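Long-range contacts in precorrin-6Y C5,15-methyltransferase (Decarboxylating) (Geobacter metallireducens, PDB 3E05), which probably methylates precorrin-6Y from S-adenosylmethionine and decarboxylates it in cobalamin biosynthesis, this chain being the C-terminal domain of the longer enzyme: residues D[45-50]-D[110-115]; D[34-39]-D[137-142]; D[169-174]-D[182-187]; D[27-32]-D[52-57]. One frame throughout, in Å; residues are numbered along the deposited sequence.

Interaction 1: D[45-50]-D[110-115]; sequences WDIGAG and DRVFIG
Phe113 O is met twice by the neighbouring strand. Ile47 N donates a hydrogen bond to Phe113 O at 2.8 Å, and the CA-H of Asp46 lies against it more weakly. Trp45 O is used in the same way, by Phe113 N at 2.9 Å and by the CA-H of Val112. Trp45 N to Arg111 O and Gly115 N to Ile47 O complete the parallel pairing, with Val112, Phe113 and Ile114 beside Trp45, Asp46 and Ile47. These are central strands of the Rossmann-like sheet of a class I methyltransferase. Gly48 and Gly50 belong to the glycine-rich turn after the first strand, which in relatives binds S-adenosylmethionine. On one face, Val112 CG2 lies 3.8 Å from Trp45 CE3, and Val112 CG1 lies 3.8 Å from Ile47 CD1. Helix 121-131 packs over this face. On the other face, Asp46 and Phe113 run side by side. At chi1 176° both side chains leave opposite their own backbone N, and Asp46 OD1 comes to the ring edge, 3.5 Å from Phe113 CD2. The second oxygen, Asp46 OD2, is hydrogen-bonded to Ser55 OG. Past the strand ends, a water donates to Gly48 O at 2.7 Å and weakly to Gly115 O.

Interaction 2: D[34-39]-D[137-142]; sequences SKLRLQ and VIVLNA
Lys35, Leu36 and Arg37, where helix 26-35 gives way to a turn, lie against Val137 and Val139 of strand 137-142. The contact sets the end of the helix that precedes the first strand on the Rossmann-like sheet of the methyltransferase domain. No hydrogen bond crosses between the two segments, and the surfaces meet by packing. The apolar part is centred on Val139. Its CG2 lies 3.8 Å from Leu36 CD2, and Leu36 CG is nearly as close. The two side chains meet at a slant. Lys35 adds its CB, 4.1 Å from Val139 CG2, before its chain bends away at chi2. Its amine forms salt bridges with Glu27 of the second subunit and Glu163 of its own chain.

Backbone oxygens meet methyl groups next. Lys35 O sits 3.6 Å from Val137 CG1 and 3.8 Å from Val139 CG2. Leu36 O faces Val137 CB and accepts a weak hydrogen bond from Arg111 NE. Arg37 O accepts an ordinary hydrogen bond from Arg111 NH2, which ties the turn to the next strand, 111-114.

The last kind is a cationic group over a methyl. Arg37 leaves the helix with positive phi (50°), and its side chain crosses that of Val137 at about a right angle. A bend at chi3 (49°) turns the guanidinium so that one face lies over Val137 CG2, with Arg37 NH1 3.7 Å from that carbon.

Interaction 3: D[169-174]-D[182-187]; sequences VAKTKG and ESHNPV
The outer part of the beta hairpin formed by strands 161-173 and 180-193 is held by antiparallel pairing. Lys171 and Glu182 make the hydrogen-bonded pair. Lys171 N donates to Glu182 O at 2.9 Å, and Glu182 N returns to Lys171 O at 2.8 Å. The second bond is almost straight at the hydrogen (178°), although Glu182 N stands above the carbonyl plane of Lys171. Ala170 and Ser183 form the non-hydrogen-bonded pair, and Ala170 CA and Ser183 CA are 4.0 Å apart. One step on, His184 N donates to Val169 O at 2.9 Å. At Asn185 the direct pairing is interrupted, and a water joins Asn185 O to Val169 N, the latter weakly; Val187 pairs again with Val167.

The face that carries Lys171 and Glu182 is extended by His184. The imidazole runs alongside Val169, with His184 ND1 3.7 Å from Val169 CG1. Lys171 brings its CE to 3.9 Å from His184 CE1, approaching obliquely. Its chain bends at chi3 (-74°), and its amine forms a salt bridge with Glu27. Glu182 OE2 lies 3.5 Å from Lys173 CE, but Lys173 is poorly ordered and the two charged ends do not touch.

On the opposite face Ser183 OG is hydrogen-bonded to His184 O of the third subunit, and His184 O to Ser183 OG of that subunit. Strand 161-173 is an edge strand within the chain, yet Ala170 and Lys171 pair with a strand of the second subunit, so the sheet runs on between subunits. Helix 26-35 lies on the side of Lys171 and His184, where Glu27 touches Val169 and His184.

Interaction 4: D[27-32]-D[52-57]; sequences EVRAVT and ASVSIE
Helices 27-32 and 53-57 cross at -56°, their segment axes 10.3 Å apart at the closest, with the CA atoms of Arg29 and Val54 nearest each other. Arg29 carries most of the contact. Its side chain leaves with CG anti to the backbone N (chi1 -164°), reaches across to the other helix and bends at chi3. Two conformers of Arg29 are modelled; in one, Arg29 NH1 lies 2.9 Å from Glu57 OE2 in a salt bridge, so the detail of this end is less certain. The hydrogen bond is bent. Glu57 OE2 lies near the guanidinium plane, but NH1 meets it from above the carboxylate plane, and the two flat groups are almost perpendicular. Ser53 CB covers one face of the guanidinium, and Ser53 OG lies 3.1 Å from Arg29 NE. Arg29 CD packs 3.4 Å from Glu57 OE1.

Further partners hold both charges in this buried place. Arg29 NH2 forms a salt bridge with Asp13 and a hydrogen bond to Thr24 O, while Ile11 N donates to Glu57 OE2. The apolar part is slight: Arg29 CG comes to 4.2 Å from Val54 CG2, and Thr32 CG2 to 4.5 Å from Val54 CG1. Both helices lie on the sheet face that carries Phe113. This fits the class I methyltransferase fold, in which the helix before the first strand packs beside the helix that follows the glycine-rich turn.

Overall arrangement
Interactions 1, 2 and 4 are buried near the middle of the domain, while the centre of interaction 3, on the hairpin, is about 20 Å from the centre of the chain. Interactions 1 and 3 are strand pairings, parallel in the core and antiparallel at the subunit interfaces. Interactions 2 and 4 share helix 26-35: one sets its end on the sheet by apolar packing, the other joins it to helix 53-61 through buried charges. Thr32 OG1 lies within hydrogen-bonding distance of Asn141 OD1, joining interactions 2 and 4, and Thr32 CG2 packs on Phe113 of interaction 1. Ser55 ties interaction 4 to Asp46. Glu27 reaches interaction 3 through Lys171. The second subunit touches interactions 2, 3 and 4.

Interaction 1: D[45-50]-D[110-115]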
loop_
_atom_site.group_PDB
_atom_site.type_symbol
_atom_site.label_atom_id
_atom_site.label_comp_id
_atom_site.label_asym_id
_atom_site.label_seq_id
_atom_site.Cartn_x
_atom_site.Cartn_y
_atom_site.Cartn_z
ATOM N N TRP D 45 26.193 14.360 5.027
ATOM C CA TRP D 45 26.105 14.781 3.626
ATOM C C TRP D 45 24.698 14.502 3.055
ATOM O O TRP D 45 24.168 13.405 3.249
ATOM C CB TRP D 45 27.112 14.017 2.767
ATOM C CG TRP D 45 28.583 14.175 3.103
ATOM C CD1 TRP D 45 29.160 15.081 3.958
ATOM C CD2 TRP D 45 29.661 13.428 2.528
ATOM N NE1 TRP D 45 30.532 14.911 3.977
ATOM C CE2 TRP D 45 30.866 13.919 3.093
ATOM C CE3 TRP D 45 29.725 12.383 1.600
ATOM C CZ2 TRP D 45 32.121 13.393 2.761
ATOM C CZ3 TRP D 45 30.982 11.853 1.275
ATOM C CH2 TRP D 45 32.155 12.365 1.849
ATOM N N ASP D 46 24.111 15.481 2.363
ATOM C CA ASP D 46 22.859 15.297 1.639
ATOM C C ASP D 46 23.198 15.454 0.148
ATOM O O ASP D 46 23.284 16.571 -0.379
ATOM C CB ASP D 46 21.809 16.305 2.132
ATOM C CG ASP D 46 20.480 16.253 1.371
ATOM O OD1 ASP D 46 20.272 15.443 0.427
ATOM O OD2 ASP D 46 19.600 17.056 1.750
ATOM N N ILE D 47 23.410 14.314 -0.511
ATOM C CA ILE D 47 23.773 14.280 -1.928
ATOM C C ILE D 47 22.560 14.302 -2.860
ATOM O O ILE D 47 21.710 13.399 -2.814
ATOM C CB ILE D 47 24.667 13.072 -2.235
ATOM C CG1 ILE D 47 25.942 13.147 -1.382
ATOM C CG2 ILE D 47 25.006 13.008 -3.743
ATOM C CD1 ILE D 47 26.734 11.871 -1.340
ATOM N N GLY D 48 22.490 15.337 -3.698
ATOM C CA GLY D 48 21.343 15.570 -4.570
ATOM C C GLY D 48 20.220 16.144 -3.734
ATOM O O GLY D 48 19.129 15.565 -3.658
ATOM N N ALA D 49 20.482 17.295 -3.120
ATOM C CA ALA D 49 19.595 17.850 -2.081
ATOM C C ALA D 49 18.203 18.268 -2.554
ATOM O O ALA D 49 17.246 18.225 -1.771
ATOM C CB ALA D 49 20.280 18.974 -1.328
ATOM N N GLY D 50 18.085 18.645 -3.826
ATOM C CA GLY D 50 16.792 19.006 -4.411
ATOM C C GLY D 50 16.325 20.333 -3.866
ATOM O O GLY D 50 16.831 21.372 -4.258
ATOM N N ASP D 110 29.324 11.171 9.171
ATOM C CA ASP D 110 28.730 10.155 10.008
ATOM C C ASP D 110 27.486 9.595 9.308
ATOM O O ASP D 110 27.117 8.453 9.528
ATOM C CB ASP D 110 28.296 10.759 11.337
ATOM C CG ASP D 110 29.479 11.225 12.179
ATOM O OD1 ASP D 110 30.213 10.354 12.662
ATOM O OD2 ASP D 110 29.648 12.447 12.361
ATOM N N ARG D 111 26.839 10.435 8.506
ATOM C CA ARG D 111 25.505 10.148 7.962
ATOM C C ARG D 111 25.487 10.651 6.523
ATOM O O ARG D 111 25.911 11.773 6.252
ATOM C CB ARG D 111 24.423 10.854 8.794
ATOM C CG ARG D 111 24.310 10.423 10.245
ATOM C CD ARG D 111 24.016 8.938 10.363
ATOM N NE ARG D 111 23.755 8.517 11.736
ATOM C CZ ARG D 111 24.676 8.027 12.566
ATOM N NH1 ARG D 111 25.945 7.898 12.182
ATOM N NH2 ARG D 111 24.328 7.679 13.798
ATOM N N VAL D 112 25.061 9.808 5.581
ATOM C CA VAL D 112 24.902 10.276 4.224
ATOM C C VAL D 112 23.523 9.892 3.724
ATOM O O VAL D 112 23.133 8.726 3.828
ATOM C CB VAL D 112 25.976 9.714 3.270
ATOM C CG1 VAL D 112 25.687 10.152 1.852
ATOM C CG2 VAL D 112 27.367 10.201 3.669
ATOM N N PHE D 113 22.793 10.888 3.246
ATOM C CA PHE D 113 21.545 10.672 2.528
ATOM C C PHE D 113 21.812 10.928 1.056
ATOM O O PHE D 113 22.391 11.947 0.685
ATOM C CB PHE D 113 20.406 11.563 3.033
ATOM C CG PHE D 113 19.136 11.416 2.223
ATOM C CD1 PHE D 113 18.467 10.182 2.180
ATOM C CD2 PHE D 113 18.638 12.481 1.464
ATOM C CE1 PHE D 113 17.279 10.024 1.408
ATOM C CE2 PHE D 113 17.458 12.330 0.706
ATOM C CZ PHE D 113 16.779 11.090 0.687
ATOM N N ILE D 114 21.440 9.966 0.219
ATOM C CA ILE D 114 21.541 10.130 -1.215
ATOM C C ILE D 114 20.133 10.280 -1.806
ATOM O O ILE D 114 19.386 9.294 -1.932
ATOM C CB ILE D 114 22.306 8.939 -1.855
ATOM C CG1 ILE D 114 23.698 8.797 -1.215
ATOM C CG2 ILE D 114 22.391 9.096 -3.360
ATOM C CD1 ILE D 114 24.345 7.444 -1.409
ATOM N N GLY D 115 19.770 11.517 -2.128
ATOM C CA GLY D 115 18.451 11.854 -2.699
ATOM C C GLY D 115 18.452 11.925 -4.225
ATOM O O GLY D 115 17.390 11.896 -4.858
HETATM O O HOH W 1 17.395 14.988 -5.592
#

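Interaction 2: D[34-39]-D[137-142]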
loop_
_atom_site.group_PDB
_atom_site.type_symbol
_atom_site.label_atom_id
_atom_site.label_comp_id
_atom_site.label_asym_id
_atom_site.label_seq_id
_atom_site.Cartn_x
_atom_site.Cartn_y
_atom_site.Cartn_z
ATOM N N SER D 34 14.262 9.276 10.569
ATOM C CA SER D 34 14.265 8.129 11.478
ATOM C C SER D 34 15.333 7.096 11.111
ATOM O O SER D 34 16.139 6.710 11.955
ATOM C CB SER D 34 12.880 7.457 11.476
ATOM O OG SER D 34 12.630 6.782 12.686
ATOM N N LYS D 35 15.342 6.684 9.848
ATOM C CA LYS D 35 16.285 5.678 9.357
ATOM C C LYS D 35 17.739 6.185 9.414
ATOM O O LYS D 35 18.678 5.399 9.572
ATOM C CB LYS D 35 15.928 5.244 7.922
ATOM C CG LYS D 35 14.595 4.432 7.778
ATOM C CD LYS D 35 14.559 3.161 8.628
ATOM C CE LYS D 35 13.187 2.475 8.501
ATOM N NZ LYS D 35 13.132 1.225 9.258
ATOM N N LEU D 36 17.917 7.499 9.300
ATOM C CA LEU D 36 19.259 8.092 9.405
ATOM C C LEU D 36 19.884 8.023 10.809
ATOM O O LEU D 36 21.082 8.262 10.946
ATOM C CB LEU D 36 19.265 9.527 8.894
ATOM C CG LEU D 36 19.334 9.686 7.368
ATOM C CD1 LEU D 36 18.821 11.039 6.933
ATOM C CD2 LEU D 36 20.785 9.476 6.886
ATOM N N ARG D 37 19.079 7.700 11.824
ATOM C CA ARG D 37 19.549 7.542 13.215
ATOM C C ARG D 37 20.398 8.742 13.660
ATOM O O ARG D 37 21.569 8.597 14.010
ATOM C CB ARG D 37 20.345 6.242 13.392
ATOM C CG ARG D 37 19.527 4.973 13.339
ATOM C CD ARG D 37 20.432 3.752 13.221
ATOM N NE ARG D 37 21.521 3.765 14.194
ATOM C CZ ARG D 37 22.643 3.056 14.082
ATOM N NH1 ARG D 37 22.844 2.267 13.027
ATOM N NH2 ARG D 37 23.572 3.144 15.028
ATOM N N LEU D 38 19.802 9.921 13.588
ATOM C CA LEU D 38 20.488 11.175 13.865
ATOM C C LEU D 38 20.671 11.419 15.361
ATOM O O LEU D 38 19.832 11.056 16.176
ATOM C CB LEU D 38 19.726 12.349 13.233
ATOM C CG LEU D 38 19.545 12.336 11.703
ATOM C CD1 LEU D 38 18.866 13.637 11.252
ATOM C CD2 LEU D 38 20.843 12.128 10.951
ATOM N N GLN D 39 21.795 12.023 15.710
ATOM C CA GLN D 39 21.996 12.562 17.045
ATOM C C GLN D 39 22.755 13.863 16.851
ATOM O O GLN D 39 23.346 14.066 15.798
ATOM C CB GLN D 39 22.748 11.577 17.950
ATOM C CG GLN D 39 23.921 10.871 17.316
ATOM C CD GLN D 39 24.451 9.725 18.173
ATOM O OE1 GLN D 39 23.917 8.613 18.158
ATOM N NE2 GLN D 39 25.516 9.995 18.916
ATOM N N VAL D 137 25.900 5.639 8.921
ATOM C CA VAL D 137 24.649 5.158 8.311
ATOM C C VAL D 137 24.496 5.848 6.961
ATOM O O VAL D 137 24.660 7.063 6.865
ATOM C CB VAL D 137 23.373 5.453 9.194
ATOM C CG1 VAL D 137 22.067 4.881 8.541
ATOM C CG2 VAL D 137 23.544 4.930 10.616
ATOM N N ILE D 138 24.217 5.069 5.915
ATOM C CA ILE D 138 23.832 5.614 4.611
ATOM C C ILE D 138 22.352 5.308 4.365
ATOM O O ILE D 138 21.911 4.173 4.555
ATOM C CB ILE D 138 24.648 5.003 3.455
ATOM C CG1 ILE D 138 26.161 5.151 3.698
ATOM C CG2 ILE D 138 24.243 5.615 2.109
ATOM C CD1 ILE D 138 26.991 4.208 2.854
ATOM N N VAL D 139 21.607 6.313 3.928
ATOM C CA VAL D 139 20.201 6.143 3.528
ATOM C C VAL D 139 20.028 6.690 2.106
ATOM O O VAL D 139 20.632 7.704 1.723
ATOM C CB VAL D 139 19.238 6.782 4.556
ATOM C CG1 VAL D 139 17.734 6.697 4.102
ATOM C CG2 VAL D 139 19.420 6.109 5.924
ATOM N N LEU D 140 19.257 5.965 1.303
ATOM C CA LEU D 140 18.903 6.413 -0.042
ATOM C C LEU D 140 17.426 6.232 -0.240
ATOM O O LEU D 140 16.841 5.259 0.223
ATOM C CB LEU D 140 19.602 5.612 -1.142
ATOM C CG LEU D 140 21.089 5.331 -1.165
ATOM C CD1 LEU D 140 21.361 4.076 -0.385
ATOM C CD2 LEU D 140 21.526 5.164 -2.606
ATOM N N ASN D 141 16.812 7.186 -0.932
ATOM C CA ASN D 141 15.416 7.023 -1.344
ATOM C C ASN D 141 15.366 6.719 -2.837
ATOM O O ASN D 141 15.858 7.495 -3.672
ATOM C CB ASN D 141 14.574 8.258 -1.024
ATOM C CG ASN D 141 14.238 8.393 0.473
ATOM O OD1 ASN D 141 13.515 9.302 0.846
ATOM N ND2 ASN D 141 14.727 7.491 1.303
ATOM N N ALA D 142 14.799 5.572 -3.181
ATOM C CA ALA D 142 14.740 5.156 -4.584
ATOM C C ALA D 142 13.290 5.090 -5.022
ATOM O O ALA D 142 12.464 4.553 -4.290
ATOM C CB ALA D 142 15.387 3.817 -4.745
#

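Interaction 3: D[169-174]-D[182-187]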
loop_
_atom_site.group_PDB
_atom_site.type_symbol
_atom_site.label_atom_id
_atom_site.label_comp_id
_atom_site.label_asym_id
_atom_site.label_seq_id
_atom_site.Cartn_x
_atom_site.Cartn_y
_atom_site.Cartn_z
ATOM N N VAL D 169 1.964 5.830 1.059
ATOM C CA VAL D 169 1.146 6.788 1.818
ATOM C C VAL D 169 -0.055 7.207 0.971
ATOM O O VAL D 169 0.111 7.622 -0.179
ATOM C CB VAL D 169 1.978 8.058 2.168
ATOM C CG1 VAL D 169 1.091 9.131 2.808
ATOM C CG2 VAL D 169 3.199 7.707 3.071
ATOM N N ALA D 170 -1.264 7.099 1.523
ATOM C CA ALA D 170 -2.454 7.690 0.880
ATOM C C ALA D 170 -3.067 8.661 1.854
ATOM O O ALA D 170 -3.223 8.321 3.015
ATOM C CB ALA D 170 -3.456 6.630 0.522
ATOM N N LYS D 171 -3.406 9.861 1.388
ATOM C CA LYS D 171 -3.933 10.923 2.254
ATOM C C LYS D 171 -5.255 11.479 1.755
ATOM O O LYS D 171 -5.464 11.590 0.554
ATOM C CB LYS D 171 -2.975 12.107 2.283
ATOM C CG LYS D 171 -1.726 11.919 3.076
ATOM C CD LYS D 171 -1.230 13.284 3.520
ATOM C CE LYS D 171 -0.625 14.060 2.371
ATOM N NZ LYS D 171 0.273 15.105 2.884
ATOM N N THR D 172 -6.114 11.891 2.676
ATOM C CA THR D 172 -7.322 12.620 2.290
ATOM C C THR D 172 -7.027 14.102 2.117
ATOM O O THR D 172 -6.141 14.647 2.779
ATOM C CB THR D 172 -8.447 12.478 3.319
ATOM O OG1 THR D 172 -7.970 12.894 4.602
ATOM C CG2 THR D 172 -8.941 11.034 3.394
ATOM N N LYS D 173 -7.770 14.751 1.228
ATOM C CA LYS D 173 -7.968 16.193 1.301
ATOM C C LYS D 173 -9.268 16.607 0.618
ATOM O O LYS D 173 -10.165 15.787 0.421
ATOM C CB LYS D 173 -6.785 16.930 0.670
ATOM C CG LYS D 173 -6.804 16.946 -0.850
ATOM C CD LYS D 173 -5.504 17.497 -1.412
ATOM C CE LYS D 173 -5.707 18.082 -2.801
ATOM N NZ LYS D 173 -6.281 19.454 -2.748
ATOM N N GLY D 174 -9.362 17.884 0.260
ATOM C CA GLY D 174 -10.631 18.586 0.273
ATOM C C GLY D 174 -10.890 19.293 1.590
ATOM O O GLY D 174 -9.998 19.932 2.148
ATOM N N GLU D 182 -5.898 10.030 -1.752
ATOM C CA GLU D 182 -5.018 10.151 -2.886
ATOM C C GLU D 182 -3.673 9.554 -2.500
ATOM O O GLU D 182 -3.126 9.899 -1.468
ATOM C CB GLU D 182 -4.863 11.618 -3.291
ATOM C CG GLU D 182 -6.192 12.333 -3.468
ATOM C CD GLU D 182 -6.039 13.644 -4.203
ATOM O OE1 GLU D 182 -5.902 13.620 -5.447
ATOM O OE2 GLU D 182 -6.049 14.698 -3.537
ATOM N N SER D 183 -3.159 8.667 -3.345
ATOM C CA SER D 183 -1.906 7.971 -3.094
ATOM C C SER D 183 -0.738 8.782 -3.599
ATOM O O SER D 183 -0.785 9.379 -4.677
ATOM C CB SER D 183 -1.886 6.612 -3.817
ATOM O OG SER D 183 -2.876 5.752 -3.295
ATOM N N HIS D 184 0.317 8.802 -2.798
ATOM C CA HIS D 184 1.635 9.206 -3.276
ATOM C C HIS D 184 2.214 8.004 -3.987
ATOM O O HIS D 184 1.801 6.871 -3.748
ATOM C CB HIS D 184 2.557 9.528 -2.101
ATOM C CG HIS D 184 2.203 10.773 -1.359
ATOM N ND1 HIS D 184 2.538 10.967 -0.036
ATOM C CD2 HIS D 184 1.570 11.902 -1.756
ATOM C CE1 HIS D 184 2.124 12.159 0.353
ATOM N NE2 HIS D 184 1.537 12.749 -0.673
ATOM N N ASN D 185 3.208 8.235 -4.836
ATOM C CA ASN D 185 3.923 7.126 -5.429
ATOM C C ASN D 185 4.788 6.434 -4.375
ATOM O O ASN D 185 5.165 7.071 -3.386
ATOM C CB ASN D 185 4.741 7.623 -6.617
ATOM C CG ASN D 185 3.859 8.042 -7.782
ATOM O OD1 ASN D 185 2.664 7.716 -7.839
ATOM N ND2 ASN D 185 4.436 8.782 -8.708
ATOM N N PRO D 186 5.056 5.116 -4.543
ATOM C CA PRO D 186 5.782 4.467 -3.461
ATOM C C PRO D 186 7.228 4.949 -3.411
ATOM O O PRO D 186 7.791 5.350 -4.441
ATOM C CB PRO D 186 5.764 2.979 -3.822
ATOM C CG PRO D 186 5.000 2.857 -5.104
ATOM C CD PRO D 186 4.762 4.204 -5.667
ATOM N N VAL D 187 7.810 4.938 -2.220
ATOM C CA VAL D 187 9.234 5.242 -2.095
ATOM C C VAL D 187 9.933 4.096 -1.387
ATOM O O VAL D 187 9.465 3.575 -0.367
ATOM C CB VAL D 187 9.523 6.618 -1.369
ATOM C CG1 VAL D 187 11.025 6.931 -1.356
ATOM C CG2 VAL D 187 8.770 7.779 -2.023
HETATM O O HOH W 2 4.423 6.746 -0.613
#

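Interaction 4: D[27-32]-D[52-57]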
loop_
_atom_site.group_PDB
_atom_site.type_symbol
_atom_site.label_atom_id
_atom_site.label_comp_id
_atom_site.label_asym_id
_atom_site.label_seq_id
_atom_site.Cartn_x
_atom_site.Cartn_y
_atom_site.Cartn_z
ATOM N N GLU D 27 5.809 12.809 4.972
ATOM C CA GLU D 27 5.748 11.516 5.644
ATOM C C GLU D 27 7.007 10.680 5.441
ATOM O O GLU D 27 7.623 10.212 6.422
ATOM C CB GLU D 27 4.497 10.758 5.202
ATOM C CG GLU D 27 3.171 11.511 5.492
ATOM C CD GLU D 27 2.788 12.554 4.440
ATOM O OE1 GLU D 27 3.470 12.714 3.389
ATOM O OE2 GLU D 27 1.784 13.243 4.685
ATOM N N VAL D 28 7.398 10.541 4.173
ATOM C CA VAL D 28 8.594 9.814 3.752
ATOM C C VAL D 28 9.865 10.501 4.304
ATOM O O VAL D 28 10.795 9.842 4.715
ATOM C CB VAL D 28 8.620 9.654 2.207
ATOM C CG1 VAL D 28 10.021 9.374 1.693
ATOM C CG2 VAL D 28 7.669 8.532 1.781
ATOM N N ARG D 29 9.859 11.825 4.339
ATOM C CA ARG D 29 10.946 12.589 4.945
ATOM C C ARG D 29 11.151 12.187 6.409
ATOM O O ARG D 29 12.254 11.950 6.820
ATOM C CB ARG D 29 10.653 14.088 4.847
ATOM C CG ARG D 29 11.854 14.993 5.080
ATOM C CD ARG D 29 11.402 16.455 5.103
ATOM N NE ARG D 29 10.614 16.814 3.923
ATOM C CZ ARG D 29 9.537 17.603 3.943
ATOM N NH1 ARG D 29 9.103 18.126 5.082
ATOM N NH2 ARG D 29 8.877 17.865 2.819
ATOM N N ALA D 30 10.069 12.141 7.181
ATOM C CA ALA D 30 10.119 11.734 8.595
ATOM C C ALA D 30 10.704 10.330 8.746
ATOM O O ALA D 30 11.616 10.130 9.537
ATOM C CB ALA D 30 8.744 11.803 9.226
ATOM N N VAL D 31 10.210 9.370 7.955
ATOM C CA VAL D 31 10.754 7.997 7.992
ATOM C C VAL D 31 12.252 7.981 7.612
ATOM O O VAL D 31 13.049 7.287 8.246
ATOM C CB VAL D 31 9.976 7.038 7.032
ATOM C CG1 VAL D 31 10.481 5.601 7.180
ATOM C CG2 VAL D 31 8.470 7.094 7.309
ATOM N N THR D 32 12.614 8.770 6.612
ATOM C CA THR D 32 14.028 8.890 6.154
ATOM C C THR D 32 14.938 9.382 7.298
ATOM O O THR D 32 15.988 8.777 7.578
ATOM C CB THR D 32 14.120 9.821 4.930
ATOM O OG1 THR D 32 13.401 9.247 3.842
ATOM C CG2 THR D 32 15.566 10.075 4.484
ATOM N N ALA D 52 16.289 20.602 -0.500
ATOM C CA ALA D 52 16.974 20.496 0.789
ATOM C C ALA D 52 16.057 20.283 1.987
ATOM O O ALA D 52 16.465 20.532 3.116
ATOM C CB ALA D 52 17.977 21.685 1.023
ATOM N N SER D 53 14.853 19.747 1.754
ATOM C CA SER D 53 13.901 19.518 2.848
ATOM C C SER D 53 14.421 18.520 3.886
ATOM O O SER D 53 14.164 18.679 5.080
ATOM C CB SER D 53 12.523 19.099 2.317
ATOM O OG SER D 53 12.554 17.791 1.780
ATOM N N VAL D 54 15.156 17.504 3.430
ATOM C CA VAL D 54 15.785 16.526 4.322
ATOM C C VAL D 54 16.855 17.217 5.157
ATOM O O VAL D 54 16.850 17.103 6.379
ATOM C CB VAL D 54 16.388 15.328 3.551
ATOM C CG1 VAL D 54 17.045 14.308 4.509
ATOM C CG2 VAL D 54 15.292 14.650 2.684
ATOM N N SER D 55 17.741 17.950 4.488
ATOM C CA SER D 55 18.794 18.743 5.152
ATOM C C SER D 55 18.227 19.688 6.196
ATOM O O SER D 55 18.777 19.802 7.290
ATOM C CB SER D 55 19.556 19.568 4.119
ATOM O OG SER D 55 20.586 18.802 3.549
ATOM N N ILE D 56 17.114 20.332 5.861
ATOM C CA ILE D 56 16.523 21.353 6.729
ATOM C C ILE D 56 15.924 20.755 8.006
ATOM O O ILE D 56 16.200 21.229 9.108
ATOM C CB ILE D 56 15.515 22.229 5.960
ATOM C CG1 ILE D 56 16.272 23.201 5.046
ATOM C CG2 ILE D 56 14.585 22.986 6.892
ATOM C CD1 ILE D 56 15.385 23.885 4.038
ATOM N N GLU D 57 15.125 19.701 7.872
ATOM C CA GLU D 57 14.607 19.018 9.071
ATOM C C GLU D 57 15.684 18.260 9.881
ATOM O O GLU D 57 15.642 18.243 11.113
ATOM C CB GLU D 57 13.373 18.158 8.726
ATOM C CG GLU D 57 12.150 19.015 8.384
ATOM C CD GLU D 57 10.888 18.221 8.197
ATOM O OE1 GLU D 57 10.915 16.989 8.396
ATOM O OE2 GLU D 57 9.861 18.822 7.834
#